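Side-chain contacts in PHOX (Pseudomonas fluorescens, PDB 4A9V), which catalyses phosphate monoester hydrolysis as an alkaline phosphatase, using a complex iron-calcium cofactor bound within a beta-propeller: residues S32-S37 with T559-L564; N67-S72 with P386-V391; W490-G495 with L545-Q550; L512-D515 with E520-R523; R523-P528 with M574-E579. All blocks are in the same frame, centred on the assembly; numbering follows the deposited sequence. Where two conformers were deposited one is given.

Contact 1 of 5, residues S32-S37 with T559-L564; sequences SSVLIS and TFPEHL
Val34 and Pro561 meet at about a right angle, the valine presenting one methyl to the side of the pyrrolidine ring. Val34 CG2 lies 3.7 Å from Pro561 CB and reaches CG of the same ring at 4.0 Å; it is the branch beside the backbone N, while CG1 takes the position opposite that N (chi1 174°). The second touch is looser, Ser37 OG standing 4.1 Å from Pro561 CG, and that hydroxyl is hydrogen-bonded to Ser572 OG. Strand 30-37, an outer strand of a four-stranded antiparallel sheet whose other strands come from the far end of the chain, completes the sheet in the way that closes many beta-propellers, and 559-564 lies in the loop between strands 544-550 and 572-578. A cis peptide bond precedes Pro561 and folds it back on its neighbour, with Pro561 CB 3.7 Å above the plane of the Phe560 ring, over its centre. Across the turn, Thr559 OG1 and His563 ND1 share a hydrogen bond of 2.8 Å at the imidazole edge.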
# COMPACT_ATOMS: atom_id res chain seq x y z
N SER A 32 3.37 -19.30 -13.89
CA SER A 32 3.24 -18.84 -12.52
C SER A 32 3.34 -20.00 -11.55
O SER A 32 3.01 -21.14 -11.89
CB SER A 32 1.92 -18.10 -12.30
OG SER A 32 0.81 -18.97 -12.42
N SER A 33 3.87 -19.70 -10.37
CA SER A 33 4.00 -20.66 -9.28
C SER A 33 3.67 -19.93 -7.98
O SER A 33 3.98 -18.76 -7.84
CB SER A 33 5.44 -21.18 -9.23
OG SER A 33 5.55 -22.31 -8.39
N VAL A 34 3.12 -20.65 -7.01
CA VAL A 34 2.92 -20.09 -5.68
C VAL A 34 4.24 -20.07 -4.92
O VAL A 34 4.86 -21.11 -4.73
CB VAL A 34 1.89 -20.91 -4.88
CG1 VAL A 34 1.82 -20.40 -3.45
CG2 VAL A 34 0.53 -20.86 -5.54
N LEU A 35 4.65 -18.88 -4.50
CA LEU A 35 5.82 -18.76 -3.63
C LEU A 35 5.48 -19.12 -2.19
O LEU A 35 6.17 -19.91 -1.55
CB LEU A 35 6.39 -17.34 -3.71
CG LEU A 35 7.66 -17.11 -2.89
CD1 LEU A 35 8.87 -17.80 -3.52
CD2 LEU A 35 7.93 -15.63 -2.68
N ILE A 36 4.41 -18.52 -1.68
CA ILE A 36 4.00 -18.71 -0.29
C ILE A 36 2.56 -18.24 -0.15
O ILE A 36 2.11 -17.39 -0.92
CB ILE A 36 4.93 -17.95 0.70
CG1 ILE A 36 4.63 -18.32 2.15
CG2 ILE A 36 4.87 -16.44 0.47
CD1 ILE A 36 5.79 -18.01 3.08
N SER A 37 1.82 -18.87 0.76
CA SER A 37 0.42 -18.53 1.01
C SER A 37 0.19 -18.24 2.49
O SER A 37 0.88 -18.78 3.36
CB SER A 37 -0.50 -19.68 0.60
OG SER A 37 -0.40 -19.99 -0.78
N THR A 559 -11.43 -21.15 -4.83
CA THR A 559 -10.65 -22.14 -4.10
C THR A 559 -9.15 -22.00 -4.43
O THR A 559 -8.35 -22.89 -4.16
CB THR A 559 -11.13 -23.57 -4.44
OG1 THR A 559 -11.14 -23.76 -5.85
CG2 THR A 559 -12.54 -23.80 -3.89
N PHE A 560 -8.77 -20.83 -4.96
CA PHE A 560 -7.39 -20.56 -5.36
C PHE A 560 -6.49 -20.46 -4.13
O PHE A 560 -6.87 -19.81 -3.15
CB PHE A 560 -7.38 -19.23 -6.12
CG PHE A 560 -6.02 -18.81 -6.61
CD1 PHE A 560 -5.18 -18.08 -5.80
CD2 PHE A 560 -5.60 -19.15 -7.88
CE1 PHE A 560 -3.93 -17.69 -6.25
CE2 PHE A 560 -4.35 -18.79 -8.33
CZ PHE A 560 -3.53 -18.03 -7.52
N PRO A 561 -5.26 -21.00 -4.20
CA PRO A 561 -4.61 -21.62 -5.34
C PRO A 561 -4.71 -23.14 -5.40
O PRO A 561 -4.33 -23.73 -6.41
CB PRO A 561 -3.14 -21.22 -5.16
CG PRO A 561 -2.97 -21.17 -3.68
CD PRO A 561 -4.28 -20.66 -3.14
N GLU A 562 -5.06 -23.79 -4.30
CA GLU A 562 -4.93 -25.25 -4.23
C GLU A 562 -6.06 -25.98 -4.97
O GLU A 562 -5.90 -27.13 -5.37
CB GLU A 562 -4.86 -25.72 -2.78
CG GLU A 562 -3.61 -25.26 -2.05
CD GLU A 562 -3.70 -25.49 -0.55
OE1 GLU A 562 -4.28 -24.63 0.15
OE2 GLU A 562 -3.19 -26.52 -0.07
N HIS A 563 -7.22 -25.33 -5.07
CA HIS A 563 -8.38 -25.91 -5.74
C HIS A 563 -8.69 -27.30 -5.25
O HIS A 563 -9.06 -28.19 -6.03
CB HIS A 563 -8.20 -25.90 -7.25
CG HIS A 563 -8.06 -24.52 -7.83
ND1 HIS A 563 -8.93 -23.53 -7.54
CD2 HIS A 563 -7.06 -23.95 -8.60
CE1 HIS A 563 -8.56 -22.41 -8.19
NE2 HIS A 563 -7.40 -22.67 -8.83
N LEU A 564 -8.68 -27.46 -3.94
CA LEU A 564 -9.22 -28.67 -3.34
C LEU A 564 -10.74 -28.62 -3.42
O LEU A 564 -11.32 -27.54 -3.44
CB LEU A 564 -8.77 -28.78 -1.88
CG LEU A 564 -7.25 -28.74 -1.66
CD1 LEU A 564 -6.91 -28.86 -0.19
CD2 LEU A 564 -6.55 -29.83 -2.46

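Contact 2 of 5, residues N67-S72 with P386-V391; sequences NNDGMS and PEWIVV. With LI (lithium ion), chain D; CA (calcium ion), chain R; CA (calcium ion), chain Q; FEO (mu-oxo-diiron), chain S.
At the iron-calcium site in the middle of the propeller, Trp388 of strand 386-391 extends its indole to Gly70 and Asp69 of strand 68-76, two strands that belong to different sheets and approach no nearer than 9.5 Å between the CA atoms of Gly70 and Trp388. Trp388 CH2 comes to 4.1 Å from Gly70 CA, an oblique approach. Asp69 OD1 lies instead at the indole edge, near the ring plane and 4.3 Å from CZ2.

The carboxylates on the two strands serve different metals. Asp69 holds a lithium ion with both oxygens, OD2 the nearer at 2.2 Å, and OD1 also takes a hydrogen bond from Thr534. Its CG stands opposite the backbone N (chi1 -155°), which turns the carboxylate toward the cluster. Glu387 bridges more metals: both its oxygens bind one calcium ion, and OE2 is shared further, lying 2.2 Å from FE2 of the mu-oxo-diiron group and 2.8 Å from the second calcium ion. Glu273, Asp292 and Glu194 join it around the iron pair, while Asp479 and Asp494 share calcium ions with it. Trp388 acts in the second shell. Its NE1 donates a 2.9 Å hydrogen bond to a water in the indole plane, and that same water coordinates both the lithium ion held by Asp69 and the second calcium ion.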
# COMPACT_ATOMS: atom_id res chain seq x y z
N ASN A 67 -3.95 -11.91 3.77
CA ASN A 67 -4.14 -10.81 2.84
C ASN A 67 -2.84 -10.06 2.53
O ASN A 67 -2.74 -8.84 2.69
CB ASN A 67 -5.27 -9.89 3.30
CG ASN A 67 -6.63 -10.56 3.17
OD1 ASN A 67 -6.77 -11.57 2.48
ND2 ASN A 67 -7.63 -10.00 3.83
N ASN A 68 -1.91 -10.76 1.88
CA ASN A 68 -0.62 -10.17 1.58
C ASN A 68 -0.75 -9.05 0.55
O ASN A 68 -1.63 -9.07 -0.30
CB ASN A 68 0.42 -11.22 1.16
CG ASN A 68 -0.06 -12.12 0.03
OD1 ASN A 68 -0.20 -13.32 0.25
ND2 ASN A 68 0.12 -11.64 -1.19
N ASP A 69 0.01 -7.99 0.79
CA ASP A 69 -0.21 -6.72 0.13
C ASP A 69 1.15 -6.20 -0.38
O ASP A 69 1.87 -6.92 -1.07
CB ASP A 69 -0.95 -5.77 1.10
CG ASP A 69 -1.75 -4.70 0.40
OD1 ASP A 69 -1.37 -4.29 -0.72
OD2 ASP A 69 -2.76 -4.24 1.00
N GLY A 70 1.55 -4.99 -0.01
CA GLY A 70 2.82 -4.46 -0.50
C GLY A 70 4.01 -5.29 -0.02
O GLY A 70 3.97 -5.89 1.05
N MET A 71 5.08 -5.28 -0.81
CA MET A 71 6.26 -6.08 -0.51
C MET A 71 7.47 -5.55 -1.25
O MET A 71 7.37 -4.99 -2.35
CB MET A 71 6.03 -7.55 -0.88
CG MET A 71 5.68 -7.78 -2.33
SD MET A 71 5.30 -9.52 -2.62
CE MET A 71 4.85 -9.47 -4.34
N SER A 72 8.63 -5.81 -0.67
CA SER A 72 9.90 -5.51 -1.30
C SER A 72 10.83 -6.71 -1.22
O SER A 72 10.81 -7.47 -0.23
CB SER A 72 10.59 -4.32 -0.62
OG SER A 72 9.89 -3.10 -0.82
N PRO A 386 -5.72 8.77 -3.45
CA PRO A 386 -4.34 8.39 -3.74
C PRO A 386 -3.99 7.03 -3.17
O PRO A 386 -4.19 6.79 -1.97
CB PRO A 386 -3.51 9.49 -3.06
CG PRO A 386 -4.46 10.60 -2.79
CD PRO A 386 -5.80 9.97 -2.61
N GLU A 387 -3.49 6.14 -4.02
CA GLU A 387 -2.93 4.89 -3.54
C GLU A 387 -1.43 4.87 -3.83
O GLU A 387 -0.72 5.71 -3.29
CB GLU A 387 -3.75 3.68 -4.02
CG GLU A 387 -5.11 3.65 -3.33
CD GLU A 387 -5.82 2.30 -3.42
OE1 GLU A 387 -6.42 2.03 -4.48
OE2 GLU A 387 -5.82 1.53 -2.43
N TRP A 388 -0.92 3.94 -4.62
CA TRP A 388 0.54 3.80 -4.71
C TRP A 388 1.18 4.91 -5.51
O TRP A 388 0.65 5.37 -6.52
CB TRP A 388 0.93 2.47 -5.34
CG TRP A 388 0.64 1.27 -4.49
CD1 TRP A 388 -0.55 0.93 -3.86
CD2 TRP A 388 1.47 0.08 -4.41
NE1 TRP A 388 -0.49 -0.34 -3.38
CE2 TRP A 388 0.68 -0.93 -3.72
CE3 TRP A 388 2.71 -0.27 -4.91
CZ2 TRP A 388 1.14 -2.21 -3.52
CZ3 TRP A 388 3.16 -1.58 -4.72
CH2 TRP A 388 2.39 -2.53 -4.05
N ILE A 389 2.42 5.23 -5.12
CA ILE A 389 3.29 6.15 -5.83
C ILE A 389 4.58 5.43 -6.19
O ILE A 389 5.12 4.66 -5.38
CB ILE A 389 3.59 7.39 -4.96
CG1 ILE A 389 2.28 8.11 -4.62
CG2 ILE A 389 4.55 8.33 -5.67
CD1 ILE A 389 2.41 9.21 -3.59
N VAL A 390 5.09 5.69 -7.40
CA VAL A 390 6.40 5.17 -7.79
C VAL A 390 7.18 6.27 -8.51
O VAL A 390 6.60 7.20 -9.07
CB VAL A 390 6.30 3.92 -8.71
CG1 VAL A 390 5.73 2.73 -7.94
CG2 VAL A 390 5.48 4.22 -9.96
N VAL A 391 8.49 6.11 -8.51
CA VAL A 391 9.41 7.05 -9.13
C VAL A 391 10.16 6.30 -10.24
O VAL A 391 10.79 5.27 -9.98
CB VAL A 391 10.41 7.59 -8.08
CG1 VAL A 391 11.39 8.54 -8.73
CG2 VAL A 391 9.67 8.28 -6.94
LI LI D . -3.26 -2.78 -0.58
CA CA R . -7.58 0.02 -3.48
CA CA Q . -4.25 -0.80 -2.17
FE1 FEO S . -4.79 -0.97 1.45
FE2 FEO S . -5.62 1.91 -0.30
O FEO S . -5.37 0.00 -0.14
O HOH W 1 -2.04 -1.73 -1.41
O HOH W 2 -4.48 -2.57 0.03
O HOH W 3 -3.93 -2.98 -3.33
O HOH W 4 -6.66 -1.82 -1.91
O HOH W 5 -8.62 -0.12 -1.32

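Contact 3 of 5, residues W490-G495 with L545-Q550; sequences WILTDG and LFVGIQ. With CA (calcium ion), chain R; LI (lithium ion), chain G.
One face of the Trp490 indole is covered by Leu545, whose CD1 methyl sits 3.8 Å from the centroid of the six-membered ring and 4° off its normal, a CH-pi contact almost straight over the ring. Phe524 meets the same indole edge-to-face, Phe538 meets it with the planes at about 50°, and NE1 donates to Asp484 OD2. Leu545 gains its place by an extended side chain, CG lying across from the backbone N (chi1 -173°) and CD1 carried forward onto the indole. If Trp490 were cut back to alanine, the Leu545 methyl is likely to lose the ring face it rests on, and Asp484 OD2 its indole N-H. Two residues along, Leu492 and Val547 slide past each other in opposite directions, and CD2 of the leucine touches CG2 of the valine at 4.1 Å. These side chains join the faces of two neighbouring four-stranded sheets, consistent with adjacent propeller blades. Just past strand 489-493 the chain turns polar at Asp494: its OD2 binds a calcium ion at 2.4 Å and its OD1 a lithium ion at 2.4 Å. The chemistry thus changes along this strand and just beyond its end, from contacts between apolar side chains to a carboxylate whose place is fixed by metals.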
# COMPACT_ATOMS: atom_id res chain seq x y z
N TRP A 490 4.28 -1.05 -14.27
CA TRP A 490 3.32 -2.12 -14.00
C TRP A 490 2.20 -1.57 -13.15
O TRP A 490 2.44 -0.84 -12.18
CB TRP A 490 4.03 -3.27 -13.30
CG TRP A 490 5.14 -3.87 -14.13
CD1 TRP A 490 6.46 -3.46 -14.21
CD2 TRP A 490 5.01 -4.96 -15.08
NE1 TRP A 490 7.15 -4.23 -15.10
CE2 TRP A 490 6.33 -5.16 -15.66
CE3 TRP A 490 3.97 -5.79 -15.48
CZ2 TRP A 490 6.59 -6.16 -16.59
CZ3 TRP A 490 4.23 -6.77 -16.43
CH2 TRP A 490 5.51 -6.97 -16.95
N ILE A 491 0.97 -1.84 -13.57
CA ILE A 491 -0.25 -1.27 -12.99
C ILE A 491 -1.12 -2.41 -12.47
O ILE A 491 -1.43 -3.34 -13.22
CB ILE A 491 -1.06 -0.50 -14.06
CG1 ILE A 491 -0.24 0.65 -14.65
CG2 ILE A 491 -2.36 0.00 -13.47
CD1 ILE A 491 -0.81 1.20 -15.95
N LEU A 492 -1.47 -2.37 -11.19
CA LEU A 492 -2.20 -3.45 -10.54
C LEU A 492 -3.57 -2.91 -10.15
O LEU A 492 -3.68 -1.76 -9.74
CB LEU A 492 -1.43 -3.91 -9.29
CG LEU A 492 -0.10 -4.64 -9.54
CD1 LEU A 492 1.01 -3.78 -10.13
CD2 LEU A 492 0.38 -5.27 -8.24
N THR A 493 -4.62 -3.72 -10.26
CA THR A 493 -5.96 -3.22 -10.01
C THR A 493 -6.66 -3.80 -8.79
O THR A 493 -6.49 -4.97 -8.43
CB THR A 493 -6.90 -3.31 -11.24
OG1 THR A 493 -7.36 -4.66 -11.44
CG2 THR A 493 -6.21 -2.84 -12.49
N ASP A 494 -7.48 -2.95 -8.18
CA ASP A 494 -8.37 -3.31 -7.08
C ASP A 494 -9.73 -2.67 -7.33
O ASP A 494 -10.10 -1.67 -6.71
CB ASP A 494 -7.80 -2.81 -5.75
CG ASP A 494 -8.80 -2.93 -4.63
OD1 ASP A 494 -9.61 -3.87 -4.68
OD2 ASP A 494 -8.81 -2.05 -3.73
N GLY A 495 -10.42 -3.19 -8.33
CA GLY A 495 -11.65 -2.59 -8.79
C GLY A 495 -12.82 -3.53 -8.73
O GLY A 495 -12.75 -4.62 -8.16
N LEU A 545 9.07 -11.91 -11.64
CA LEU A 545 8.19 -10.87 -11.12
C LEU A 545 7.32 -11.50 -10.04
O LEU A 545 6.63 -12.48 -10.31
CB LEU A 545 7.33 -10.30 -12.27
CG LEU A 545 6.44 -9.08 -11.99
CD1 LEU A 545 5.90 -8.50 -13.29
CD2 LEU A 545 5.28 -9.41 -11.06
N PHE A 546 7.45 -11.02 -8.81
CA PHE A 546 6.63 -11.49 -7.70
C PHE A 546 5.42 -10.57 -7.56
O PHE A 546 5.57 -9.34 -7.57
CB PHE A 546 7.44 -11.49 -6.40
CG PHE A 546 8.67 -12.35 -6.45
CD1 PHE A 546 8.60 -13.70 -6.20
CD2 PHE A 546 9.92 -11.79 -6.73
CE1 PHE A 546 9.73 -14.49 -6.19
CE2 PHE A 546 11.06 -12.58 -6.73
CZ PHE A 546 10.96 -13.93 -6.47
N VAL A 547 4.23 -11.15 -7.45
CA VAL A 547 3.00 -10.36 -7.39
C VAL A 547 2.04 -11.03 -6.41
O VAL A 547 1.97 -12.26 -6.33
CB VAL A 547 2.37 -10.19 -8.79
CG1 VAL A 547 1.99 -11.53 -9.41
CG2 VAL A 547 1.16 -9.26 -8.72
N GLY A 548 1.32 -10.22 -5.65
CA GLY A 548 0.36 -10.73 -4.68
C GLY A 548 -1.05 -10.90 -5.23
O GLY A 548 -1.55 -10.07 -6.00
N ILE A 549 -1.69 -11.96 -4.75
CA ILE A 549 -3.10 -12.20 -4.96
C ILE A 549 -3.76 -12.17 -3.59
O ILE A 549 -3.52 -13.04 -2.75
CB ILE A 549 -3.31 -13.58 -5.61
CG1 ILE A 549 -2.61 -13.66 -6.98
CG2 ILE A 549 -4.80 -13.89 -5.73
CD1 ILE A 549 -3.04 -12.62 -7.99
N GLN A 550 -4.48 -11.09 -3.33
CA GLN A 550 -5.01 -10.79 -2.01
C GLN A 550 -6.50 -11.12 -1.95
O GLN A 550 -7.25 -10.82 -2.87
CB GLN A 550 -4.77 -9.31 -1.67
CG GLN A 550 -5.01 -8.97 -0.21
CD GLN A 550 -5.10 -7.48 0.03
OE1 GLN A 550 -5.85 -6.78 -0.65
NE2 GLN A 550 -4.37 -7.00 1.03
CA CA R . -7.58 0.02 -3.48
LI LI G . -10.17 -4.01 -2.32
O HOH W 6 -9.45 -2.70 -1.17
O HOH W 7 -11.89 -3.67 -3.29
O HOH W 8 -11.23 -5.96 -3.63
O HOH W 4 -6.66 -1.82 -1.91
O HOH W 5 -8.62 -0.12 -1.32

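Contact 4 of 5, residues L512-D515 with E520-R523; sequences LCAD and EIRR
Leu512 and Ile521 lie on the same face of a beta hairpin, strands 510-514 and 521-526, at the outer end of a four-stranded propeller sheet, and here the packing is close. Their side chains cross obliquely, Leu512 CD2 resting 3.8 Å from Ile521 CG2 and also against Arg523 CA. The other branch of the isoleucine serves the next neighbour: Ile521 CG1, set beside its own backbone N (chi1 -61°), touches Ala514 CB at 3.9 Å. Shortening Leu512 to a glycine would probably strip Ile521 CG2 of this neighbour and uncover the backbone at Arg523.

The strands run antiparallel, 159° apart in direction. Cys513 and Arg522 form a hydrogen-bonded pair, Cys513 N to Arg522 O and Arg522 N to Cys513 O, both 2.9 Å, flanked by the non-hydrogen-bonded pairs Leu512-Arg523 and Ala514-Ile521. Asp515 N binds Glu520 O at 3.0 Å. Asp515 also holds the turn, its OD1 accepting from Ala517 N and Thr518 N, and its OD2 bonds Ser8.

The looser part is confined to Arg522 and Glu520, both partly exposed, where the end of Arg522 leads away from the facing strand to Glu520. The guanidinium grips Glu520 OE2 side-on in a salt bridge, NE at 2.8 Å and NH2 at 2.9 Å. That oxygen lies in the guanidinium plane, but NE approaches it from above the carboxylate, 57° out of its plane.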
# COMPACT_ATOMS: atom_id res chain seq x y z
N LEU A 512 -1.45 -4.76 -15.59
CA LEU A 512 -1.14 -4.26 -16.92
C LEU A 512 0.27 -3.67 -16.93
O LEU A 512 0.89 -3.51 -15.88
CB LEU A 512 -2.17 -3.19 -17.34
CG LEU A 512 -3.64 -3.62 -17.19
CD1 LEU A 512 -4.27 -3.07 -15.92
CD2 LEU A 512 -4.46 -3.22 -18.42
N CYS A 513 0.78 -3.43 -18.12
CA CYS A 513 2.09 -2.86 -18.30
C CYS A 513 2.00 -1.69 -19.26
O CYS A 513 1.32 -1.78 -20.29
CB CYS A 513 3.05 -3.92 -18.85
SG CYS A 513 4.80 -3.47 -18.73
N ALA A 514 2.69 -0.61 -18.94
CA ALA A 514 2.60 0.63 -19.70
C ALA A 514 3.98 1.15 -20.09
O ALA A 514 4.96 0.99 -19.35
CB ALA A 514 1.86 1.68 -18.89
N ASP A 515 4.01 1.85 -21.22
CA ASP A 515 5.17 2.58 -21.70
C ASP A 515 5.00 4.06 -21.34
O ASP A 515 4.11 4.72 -21.86
CB ASP A 515 5.26 2.41 -23.22
CG ASP A 515 6.50 3.03 -23.81
OD1 ASP A 515 6.90 4.12 -23.36
OD2 ASP A 515 7.07 2.44 -24.76
N GLU A 520 1.12 3.79 -24.12
CA GLU A 520 0.50 2.51 -24.46
C GLU A 520 0.39 1.62 -23.22
O GLU A 520 1.34 1.50 -22.44
CB GLU A 520 1.30 1.79 -25.55
CG GLU A 520 0.61 0.52 -26.02
CD GLU A 520 1.34 -0.20 -27.14
OE1 GLU A 520 2.44 0.23 -27.55
OE2 GLU A 520 0.83 -1.27 -27.56
N ILE A 521 -0.74 0.94 -23.09
CA ILE A 521 -1.02 0.02 -21.99
C ILE A 521 -1.48 -1.32 -22.54
O ILE A 521 -2.36 -1.37 -23.41
CB ILE A 521 -2.12 0.59 -21.06
CG1 ILE A 521 -1.66 1.92 -20.46
CG2 ILE A 521 -2.46 -0.40 -19.97
CD1 ILE A 521 -2.76 2.74 -19.83
N ARG A 522 -0.88 -2.41 -22.06
CA ARG A 522 -1.27 -3.77 -22.42
C ARG A 522 -1.60 -4.58 -21.17
O ARG A 522 -0.88 -4.51 -20.17
CB ARG A 522 -0.16 -4.46 -23.22
CG ARG A 522 0.15 -3.79 -24.54
CD ARG A 522 1.18 -4.56 -25.34
NE ARG A 522 1.55 -3.79 -26.51
CZ ARG A 522 2.35 -4.21 -27.47
NH1 ARG A 522 2.89 -5.42 -27.41
NH2 ARG A 522 2.66 -3.40 -28.46
N ARG A 523 -2.65 -5.38 -21.23
CA ARG A 523 -3.00 -6.27 -20.12
C ARG A 523 -2.06 -7.46 -20.09
O ARG A 523 -1.83 -8.10 -21.12
CB ARG A 523 -4.45 -6.74 -20.23
CG ARG A 523 -4.95 -7.45 -18.99
CD ARG A 523 -6.38 -7.93 -19.12
NE ARG A 523 -7.33 -6.83 -19.27
CZ ARG A 523 -7.94 -6.50 -20.40
NH1 ARG A 523 -7.73 -7.18 -21.52
NH2 ARG A 523 -8.85 -5.53 -20.41

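Contact 5 of 5, residues R523-P528 with M574-E579; sequences RFMVGP and MAITRE
Phe524 and Met525, neighbours in a classic beta bulge that sets both opposite Met511, face Ile576 with 9.7 Å between the CA atoms of Met525 and Ile576, too wide for strand pairing. The bulge shows in the backbone of Phe524 (psi -43°), and it lets two consecutive side chains point toward the same partner.

Ile576 divides its branches between them. CG2, the branch opposite the backbone N, meets the rim of the phenyl ring: it lies near the ring plane, 4.0 Å from Phe524 CZ and 4.1 Å from CE2, so the methyl borders the edge and does not cover a face. Phenyl and isoleucine slide past each other in opposite directions. The longer branch, placed beside the backbone N (chi1 -50°) and bent again at chi2, carries CD1 to Met525, where it stands 4.2 Å from SD. No hydrogen bond crosses the contact; all three touching side chains are buried and the contact is purely apolar.

Strand 521-526 closes one four-stranded sheet and 572-578 is an inner strand of the next, so the contact joins two neighbouring sheets, probably adjacent blades of the propeller. Phe524 packs on Met511 of strand 510-514 within its own sheet, Met525 also touches Val547 on strand 544-550, and Ile576 packs on Tyr30 and Ser32 of strand 30-37.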
# COMPACT_ATOMS: atom_id res chain seq x y z
N ARG A 523 -2.65 -5.38 -21.23
CA ARG A 523 -3.00 -6.27 -20.12
C ARG A 523 -2.06 -7.46 -20.09
O ARG A 523 -1.83 -8.10 -21.12
CB ARG A 523 -4.45 -6.74 -20.23
CG ARG A 523 -4.95 -7.45 -18.99
CD ARG A 523 -6.38 -7.93 -19.12
NE ARG A 523 -7.33 -6.83 -19.27
CZ ARG A 523 -7.94 -6.50 -20.40
NH1 ARG A 523 -7.73 -7.18 -21.52
NH2 ARG A 523 -8.85 -5.53 -20.41
N PHE A 524 -1.51 -7.74 -18.91
CA PHE A 524 -0.48 -8.77 -18.75
C PHE A 524 -0.98 -10.00 -17.98
O PHE A 524 -0.61 -11.12 -18.33
CB PHE A 524 0.75 -8.17 -18.04
CG PHE A 524 1.83 -9.16 -17.73
CD1 PHE A 524 2.74 -9.55 -18.70
CD2 PHE A 524 1.95 -9.69 -16.46
CE1 PHE A 524 3.71 -10.48 -18.41
CE2 PHE A 524 2.95 -10.60 -16.16
CZ PHE A 524 3.85 -10.98 -17.13
N MET A 525 -1.74 -9.79 -16.90
CA MET A 525 -2.17 -10.88 -16.03
C MET A 525 -3.59 -10.61 -15.57
O MET A 525 -3.96 -9.47 -15.29
CB MET A 525 -1.24 -11.00 -14.81
CG MET A 525 -1.55 -12.19 -13.92
SD MET A 525 -0.51 -12.24 -12.44
CE MET A 525 -1.37 -11.07 -11.40
N VAL A 526 -4.38 -11.68 -15.45
CA VAL A 526 -5.65 -11.62 -14.77
C VAL A 526 -5.64 -12.60 -13.61
O VAL A 526 -5.10 -13.71 -13.72
CB VAL A 526 -6.84 -11.94 -15.71
CG1 VAL A 526 -8.14 -11.80 -14.95
CG2 VAL A 526 -6.82 -11.05 -16.94
N GLY A 527 -6.14 -12.15 -12.46
CA GLY A 527 -6.17 -12.96 -11.26
C GLY A 527 -7.48 -13.70 -11.06
O GLY A 527 -8.41 -13.58 -11.87
N PRO A 528 -7.56 -14.44 -9.96
CA PRO A 528 -8.69 -15.32 -9.70
C PRO A 528 -9.89 -14.59 -9.09
O PRO A 528 -9.90 -13.37 -8.93
CB PRO A 528 -8.11 -16.36 -8.73
CG PRO A 528 -7.03 -15.62 -8.01
CD PRO A 528 -6.43 -14.72 -9.05
N MET A 574 2.79 -14.88 -5.77
CA MET A 574 3.09 -15.66 -6.96
C MET A 574 4.43 -15.24 -7.54
O MET A 574 4.79 -14.07 -7.49
CB MET A 574 2.01 -15.43 -8.03
CG MET A 574 0.59 -15.61 -7.53
SD MET A 574 0.25 -17.24 -6.85
CE MET A 574 0.45 -18.27 -8.30
N ALA A 575 5.12 -16.20 -8.14
CA ALA A 575 6.31 -15.95 -8.94
C ALA A 575 5.98 -16.14 -10.41
O ALA A 575 5.52 -17.21 -10.82
CB ALA A 575 7.42 -16.90 -8.53
N ILE A 576 6.14 -15.08 -11.20
CA ILE A 576 5.87 -15.09 -12.63
C ILE A 576 7.20 -15.09 -13.38
O ILE A 576 8.07 -14.27 -13.12
CB ILE A 576 5.08 -13.83 -13.05
CG1 ILE A 576 3.85 -13.60 -12.15
CG2 ILE A 576 4.74 -13.89 -14.53
CD1 ILE A 576 2.87 -14.74 -12.06
N THR A 577 7.34 -16.04 -14.30
CA THR A 577 8.56 -16.18 -15.08
C THR A 577 8.21 -16.45 -16.55
O THR A 577 7.09 -16.81 -16.88
CB THR A 577 9.42 -17.34 -14.54
OG1 THR A 577 8.64 -18.54 -14.52
CG2 THR A 577 9.95 -17.04 -13.14
N ARG A 578 9.22 -16.31 -17.41
CA ARG A 578 9.13 -16.78 -18.79
C ARG A 578 9.65 -18.21 -18.91
O ARG A 578 10.71 -18.54 -18.37
CB ARG A 578 9.93 -15.85 -19.72
CG ARG A 578 9.22 -14.54 -20.02
CD ARG A 578 10.15 -13.48 -20.57
NE ARG A 578 10.86 -13.91 -21.76
CZ ARG A 578 11.47 -13.10 -22.62
NH1 ARG A 578 11.48 -11.79 -22.42
NH2 ARG A 578 12.12 -13.61 -23.66
N GLU A 579 8.97 -19.00 -19.72
CA GLU A 579 9.44 -20.35 -20.05
C GLU A 579 10.83 -20.32 -20.66
O GLU A 579 11.64 -21.22 -20.41
CB GLU A 579 8.45 -21.03 -21.00
CG GLU A 579 7.08 -21.28 -20.37
CD GLU A 579 6.01 -21.61 -21.39
OE1 GLU A 579 6.33 -21.74 -22.59
OE2 GLU A 579 4.83 -21.76 -20.98

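How the contacts relate
Contacts 2 to 5 are buried and only contact 1 is partly so. Contact 2 lies near the centre of the chain and is governed by metals, carboxylates and waters. Contact 3 leads outward from it, tied to it by a shared calcium ion and by Gln550 bonding Asn67 O, and is otherwise apolar. Contact 5, about 20 Å from the centre, continues the same meeting of two sheets, with strand 572-578 beside 544-550. Contact 4, as far out, differs in kind, being backbone pairing within one sheet; it shares strand 521-526 with contact 5 and borders contact 3 through strands 489-493 and 510-514. Contact 1 is a small touch at an outer strand of the sheet that contacts 3 and 5 also use.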